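Local coordinates for protein AlyGC (Glaciecola chathamensis, PDB 5GKD) that cleaves the polysaccharide alginate as a lyase of polysaccharide lyase family 6, probably by beta-elimination, at residues A[607-612]-A[638-643]; A[671-676]-A[695-700]. All coordinates share one frame; numbering follows the deposited sequence.

Interaction 1 of 2, residues A[607-612]-A[638-643]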
loop_
_atom_site.group_PDB
_atom_site.type_symbol
_atom_site.label_atom_id
_atom_site.label_comp_id
_atom_site.label_asym_id
_atom_site.label_seq_id
_atom_site.Cartn_x
_atom_site.Cartn_y
_atom_site.Cartn_z
ATOM N N LEU A 607 9.759 10.227 17.380
ATOM C CA LEU A 607 8.632 11.150 17.368
ATOM C C LEU A 607 8.793 12.112 18.539
ATOM O O LEU A 607 8.788 11.677 19.696
ATOM C CB LEU A 607 7.317 10.388 17.504
ATOM C CG LEU A 607 6.003 10.916 16.955
ATOM C CD1 LEU A 607 4.871 10.531 17.869
ATOM C CD2 LEU A 607 6.004 12.383 16.648
ATOM N N THR A 608 8.916 13.406 18.248
ATOM C CA THR A 608 9.086 14.419 19.286
ATOM C C THR A 608 8.075 15.542 19.100
ATOM O O THR A 608 7.983 16.116 18.013
ATOM C CB THR A 608 10.510 14.993 19.280
ATOM O OG1 THR A 608 11.439 13.968 19.619
ATOM C CG2 THR A 608 10.640 16.110 20.309
ATOM N N ILE A 609 7.315 15.853 20.153
ATOM C CA ILE A 609 6.368 16.975 20.167
ATOM C C ILE A 609 6.601 17.752 21.453
ATOM O O ILE A 609 6.336 17.235 22.542
ATOM C CB ILE A 609 4.902 16.521 20.083
ATOM C CG1 ILE A 609 4.616 15.785 18.784
ATOM C CG2 ILE A 609 3.969 17.705 20.177
ATOM C CD1 ILE A 609 3.182 15.301 18.691
ATOM N N GLU A 610 7.071 18.993 21.340
ATOM C CA GLU A 610 7.326 19.815 22.518
ATOM C C GLU A 610 6.771 21.226 22.340
ATOM O O GLU A 610 6.721 21.754 21.230
ATOM C CB GLU A 610 8.829 19.897 22.831
ATOM C CG GLU A 610 9.456 18.584 23.231
ATOM C CD GLU A 610 10.957 18.698 23.421
ATOM O OE1 GLU A 610 11.649 19.103 22.463
ATOM O OE2 GLU A 610 11.445 18.398 24.532
ATOM N N ASN A 611 6.364 21.829 23.463
ATOM C CA ASN A 611 5.992 23.246 23.528
ATOM C C ASN A 611 4.893 23.590 22.535
ATOM O O ASN A 611 4.880 24.667 21.943
ATOM C CB ASN A 611 7.206 24.148 23.302
ATOM C CG ASN A 611 8.297 23.935 24.338
ATOM O OD1 ASN A 611 8.020 23.799 25.539
ATOM N ND2 ASN A 611 9.546 23.898 23.879
ATOM N N SER A 612 3.971 22.668 22.342
ATOM C CA SER A 612 2.975 22.816 21.302
ATOM C C SER A 612 1.591 22.775 21.921
ATOM O O SER A 612 1.424 22.474 23.102
ATOM C CB SER A 612 3.145 21.727 20.236
ATOM O OG SER A 612 4.379 21.913 19.570
ATOM N N VAL A 638 9.270 7.929 21.612
ATOM C CA VAL A 638 8.180 8.900 21.640
ATOM C C VAL A 638 8.402 9.830 22.826
ATOM O O VAL A 638 8.375 9.391 23.981
ATOM C CB VAL A 638 6.811 8.211 21.724
ATOM C CG1 VAL A 638 5.710 9.233 21.754
ATOM C CG2 VAL A 638 6.637 7.286 20.545
ATOM N N VAL A 639 8.633 11.105 22.541
ATOM C CA VAL A 639 9.021 12.089 23.544
ATOM C C VAL A 639 8.080 13.272 23.406
ATOM O O VAL A 639 8.049 13.912 22.352
ATOM C CB VAL A 639 10.481 12.542 23.374
ATOM C CG1 VAL A 639 10.781 13.716 24.296
ATOM C CG2 VAL A 639 11.434 11.399 23.626
ATOM N N MET A 640 7.303 13.555 24.453
ATOM C CA MET A 640 6.341 14.652 24.415
ATOM C C MET A 640 6.404 15.449 25.709
ATOM O O MET A 640 6.068 14.929 26.775
ATOM C CB MET A 640 4.931 14.136 24.166
ATOM C CG MET A 640 4.792 13.440 22.845
ATOM S SD MET A 640 3.100 13.248 22.312
ATOM C CE MET A 640 3.368 12.364 20.753
ATOM N N ASN A 641 6.803 16.719 25.605
ATOM C CA ASN A 641 7.063 17.560 26.761
ATOM C C ASN A 641 6.437 18.932 26.580
ATOM O O ASN A 641 6.515 19.527 25.500
ATOM C CB ASN A 641 8.561 17.757 27.011
ATOM C CG ASN A 641 9.300 16.463 27.154
ATOM O OD1 ASN A 641 8.797 15.503 27.739
ATOM N ND2 ASN A 641 10.507 16.418 26.611
ATOM N N ASN A 642 5.859 19.447 27.665
ATOM C CA ASN A 642 5.513 20.862 27.768
ATOM C C ASN A 642 4.434 21.255 26.769
ATOM O O ASN A 642 4.424 22.375 26.268
ATOM C CB ASN A 642 6.755 21.745 27.604
ATOM C CG ASN A 642 7.740 21.572 28.743
ATOM O OD1 ASN A 642 7.525 22.139 29.807
ATOM N ND2 ASN A 642 8.805 20.773 28.548
ATOM N N ASN A 643 3.519 20.340 26.483
ATOM C CA ASN A 643 2.419 20.603 25.570
ATOM C C ASN A 643 1.133 20.819 26.353
ATOM O O ASN A 643 0.988 20.379 27.491
ATOM C CB ASN A 643 2.208 19.444 24.578
ATOM C CG ASN A 643 3.470 19.048 23.844
ATOM O OD1 ASN A 643 3.935 19.743 22.938
ATOM N ND2 ASN A 643 4.031 17.926 24.232
#
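Ile-609 and Met-640 lie side by side on neighbouring parallel strands and point the same way. The Met-640 chain runs extended beyond CG, which brings its terminal methyl CE to 3.6 Å from Ile-609 CD1. The same CE lies 3.7 Å from Leu-607 CD1, reaching obliquely across that side chain. Ile-621 and Leu-660 add to the packing around Met-640. On the other face Glu-610 and Asn-641 also run alongside each other. Asn-641 ND2 donates to Glu-610 OE2 over 3.0 Å, on its anti side, somewhat out of the carboxylate plane, with the carboxylate and amide planes turned 58° apart. Glu-610 OE1 is taken by Gln-578.

Past the strands, the amide of Asn-643 bridges back to the preceding segment. Its CG is anti to the carbonyl carbon (chi1 -52°), and this swings the amide toward 607-612. ND2 donates to Ile-609 O over 2.9 Å, from above that carbonyl plane. Asn-641 N reaches the same oxygen at 3.1 Å, so Ile-609 O takes two bonds. Asn-643 OD1 accepts Ser-612 N at 3.0 Å. Ile-609 CG2 packs against this OD1, its side chain crossing the amide at about a right angle. Asn-611 and Asn-642 have positive phi and turn the chain after each strand, ahead of Ser-612 and Asn-643.

This is the packing of successive coils in a right-handed parallel beta-helix. Apolar side chains stack on the Ile-609 and Met-640 face. The buried Asn-643 amide uses both its ends on backbone groups of the coil before, tying the two turns together, and ND2 has a further partner in Asn-673 OD1.

Interaction 2 of 2, residues A[671-676]-A[695-700]; sequences TTNEFN and TGNVFE
Asn-697 OD1 is gripped by two N-H groups of a single residue. Asn-673 ND2 donates to it over 2.8 Å, nearly head-on to the carbonyl, though OD1 is tilted from the plane of the donor amide. Asn-673 N reaches the same oxygen at 3.0 Å, from above the carbonyl plane. The two side chains run alongside each other and point the same way, their amide planes only 9° apart. In both residues CG lies beside the backbone N, with chi1 of -54°. With similar second torsions as well, one amide repeats the pose of the other. Asn-697 ND2 donates to Met-670 O, and Asn-673 ND2 also donates to Met-640 O.

Beyond the asparagines the two short strands pair in parallel. Val-698 N donates to Asn-673 O over 2.9 Å. Phe-675 N returns a nearly straight bond to Val-698 O at 2.8 Å. The next link, from Glu-700 N to Phe-675 O, is weak.

Phe-675 and Phe-699 sit side by side on one face. Their centroids are 5.3 Å apart and the planes 29° apart, slid so far that the rings barely overlap. The closest touch is Phe-675 CD1 to Phe-699 CE1 at 3.5 Å. Ile-681 packs on both rings, and Phe-645 meets Phe-675 from the coil before. At the other end Thr-671 and Thr-695 point the same way, and Thr-672 N makes only a weak bond to Thr-695 O.

Like residues thus stack on like between coils, as is well known in parallel beta-helices. The buried asparagine amides find partners in one another and in backbone groups at the turn, while the phenylalanines fill the interior beside them.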
loop_
_atom_site.group_PDB
_atom_site.type_symbol
_atom_site.label_atom_id
_atom_site.label_comp_id
_atom_site.label_asym_id
_atom_site.label_seq_id
_atom_site.Cartn_x
_atom_site.Cartn_y
_atom_site.Cartn_z
ATOM N N THR A 671 6.240 14.466 29.726
ATOM C CA THR A 671 6.724 15.318 30.805
ATOM C C THR A 671 6.076 16.692 30.715
ATOM O O THR A 671 6.066 17.301 29.647
ATOM C CB THR A 671 8.260 15.418 30.716
ATOM O OG1 THR A 671 8.860 14.470 31.602
ATOM C CG2 THR A 671 8.780 16.805 30.992
ATOM N N THR A 672 5.496 17.159 31.821
ATOM C CA THR A 672 5.085 18.554 31.958
ATOM C C THR A 672 4.022 18.937 30.923
ATOM O O THR A 672 4.007 20.054 30.402
ATOM C CB THR A 672 6.298 19.491 31.863
ATOM O OG1 THR A 672 7.379 18.931 32.609
ATOM C CG2 THR A 672 5.995 20.855 32.449
ATOM N N ASN A 673 3.127 18.013 30.617
ATOM C CA ASN A 673 2.032 18.296 29.704
ATOM C C ASN A 673 0.757 18.561 30.497
ATOM O O ASN A 673 0.652 18.223 31.670
ATOM C CB ASN A 673 1.783 17.133 28.734
ATOM C CG ASN A 673 3.033 16.705 27.976
ATOM O OD1 ASN A 673 3.457 17.367 27.038
ATOM N ND2 ASN A 673 3.607 15.570 28.371
ATOM N N GLU A 674 -0.223 19.157 29.826
ATOM C CA GLU A 674 -1.599 19.214 30.304
ATOM C C GLU A 674 -2.495 18.427 29.354
ATOM O O GLU A 674 -2.507 18.687 28.145
ATOM C CB GLU A 674 -2.099 20.659 30.402
ATOM C CG GLU A 674 -1.237 21.600 31.225
ATOM C CD GLU A 674 -1.776 23.035 31.211
ATOM O OE1 GLU A 674 -2.962 23.229 30.844
ATOM O OE2 GLU A 674 -1.009 23.964 31.555
ATOM N N PHE A 675 -3.234 17.469 29.897
ATOM C CA PHE A 675 -4.251 16.725 29.159
ATOM C C PHE A 675 -5.605 17.128 29.737
ATOM O O PHE A 675 -6.047 16.575 30.746
ATOM C CB PHE A 675 -4.035 15.217 29.260
ATOM C CG PHE A 675 -2.850 14.699 28.488
ATOM C CD1 PHE A 675 -1.565 14.805 29.006
ATOM C CD2 PHE A 675 -3.024 14.037 27.276
ATOM C CE1 PHE A 675 -0.475 14.308 28.314
ATOM C CE2 PHE A 675 -1.929 13.539 26.577
ATOM C CZ PHE A 675 -0.657 13.676 27.101
ATOM N N ASN A 676 -6.264 18.078 29.085
ATOM C CA ASN A 676 -7.506 18.659 29.573
ATOM C C ASN A 676 -8.689 18.094 28.803
ATOM O O ASN A 676 -8.761 18.232 27.579
ATOM C CB ASN A 676 -7.466 20.182 29.462
ATOM C CG ASN A 676 -6.263 20.780 30.181
ATOM O OD1 ASN A 676 -5.816 20.251 31.192
ATOM N ND2 ASN A 676 -5.733 21.872 29.655
ATOM N N THR A 695 5.798 11.756 33.944
ATOM C CA THR A 695 5.919 12.508 35.182
ATOM C C THR A 695 5.623 13.977 34.938
ATOM O O THR A 695 5.848 14.501 33.846
ATOM C CB THR A 695 7.325 12.372 35.800
ATOM O OG1 THR A 695 8.293 12.945 34.916
ATOM C CG2 THR A 695 7.666 10.902 36.052
ATOM N N GLY A 696 5.119 14.638 35.977
ATOM C CA GLY A 696 4.922 16.073 35.926
ATOM C C GLY A 696 3.751 16.541 35.095
ATOM O O GLY A 696 3.664 17.733 34.792
ATOM N N ASN A 697 2.830 15.653 34.737
ATOM C CA ASN A 697 1.717 16.038 33.881
ATOM C C ASN A 697 0.479 16.385 34.709
ATOM O O ASN A 697 0.335 15.981 35.862
ATOM C CB ASN A 697 1.381 14.920 32.884
ATOM C CG ASN A 697 2.596 14.478 32.062
ATOM O OD1 ASN A 697 2.904 15.075 31.030
ATOM N ND2 ASN A 697 3.304 13.436 32.538
ATOM N N VAL A 698 -0.424 17.143 34.097
ATOM C CA VAL A 698 -1.746 17.396 34.654
ATOM C C VAL A 698 -2.772 16.656 33.810
ATOM O O VAL A 698 -2.866 16.882 32.596
ATOM C CB VAL A 698 -2.067 18.897 34.708
ATOM C CG1 VAL A 698 -3.489 19.098 35.157
ATOM C CG2 VAL A 698 -1.091 19.624 35.623
ATOM N N PHE A 699 -3.561 15.799 34.447
ATOM C CA PHE A 699 -4.670 15.116 33.789
ATOM C C PHE A 699 -5.979 15.627 34.387
ATOM O O PHE A 699 -6.539 15.027 35.301
ATOM C CB PHE A 699 -4.543 13.579 33.936
ATOM C CG PHE A 699 -3.285 13.012 33.344
ATOM C CD1 PHE A 699 -3.153 12.871 31.973
ATOM C CD2 PHE A 699 -2.229 12.632 34.155
ATOM C CE1 PHE A 699 -1.987 12.364 31.429
ATOM C CE2 PHE A 699 -1.067 12.108 33.606
ATOM C CZ PHE A 699 -0.950 11.987 32.244
ATOM N N GLU A 700 -6.477 16.737 33.850
ATOM C CA GLU A 700 -7.701 17.357 34.344
ATOM C C GLU A 700 -8.866 16.996 33.431
ATOM O O GLU A 700 -8.878 17.366 32.250
ATOM C CB GLU A 700 -7.572 18.875 34.443
ATOM C CG GLU A 700 -8.887 19.519 34.861
ATOM C CD GLU A 700 -8.725 20.920 35.400
ATOM O OE1 GLU A 700 -7.576 21.337 35.639
ATOM O OE2 GLU A 700 -9.752 21.607 35.585
#

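Overall arrangement
Both contacts belong to the C-terminal of two parallel beta-helices in the chain, well apart from the calcium site in the other. Their centres are 12 Å apart, and they come in series along the chain, interaction 1 closing before interaction 2 opens. Strands 637-641 and 667-676 are neighbours, so the four segments lie on four successive coils. The join is direct: Asn-643 ND2 probably donates to Asn-673 OD1 and Glu-674 N to Asn-643 O. The row of turn asparagines therefore runs unbroken through Asn-643, Asn-673 and Asn-697. Asn-723 OD1 accepts from the backbone N of Asn-697, as Asn-697 OD1 does from Asn-673 N. Side-chain and backbone bonds thus tie these coils in sequence toward the C-terminal end.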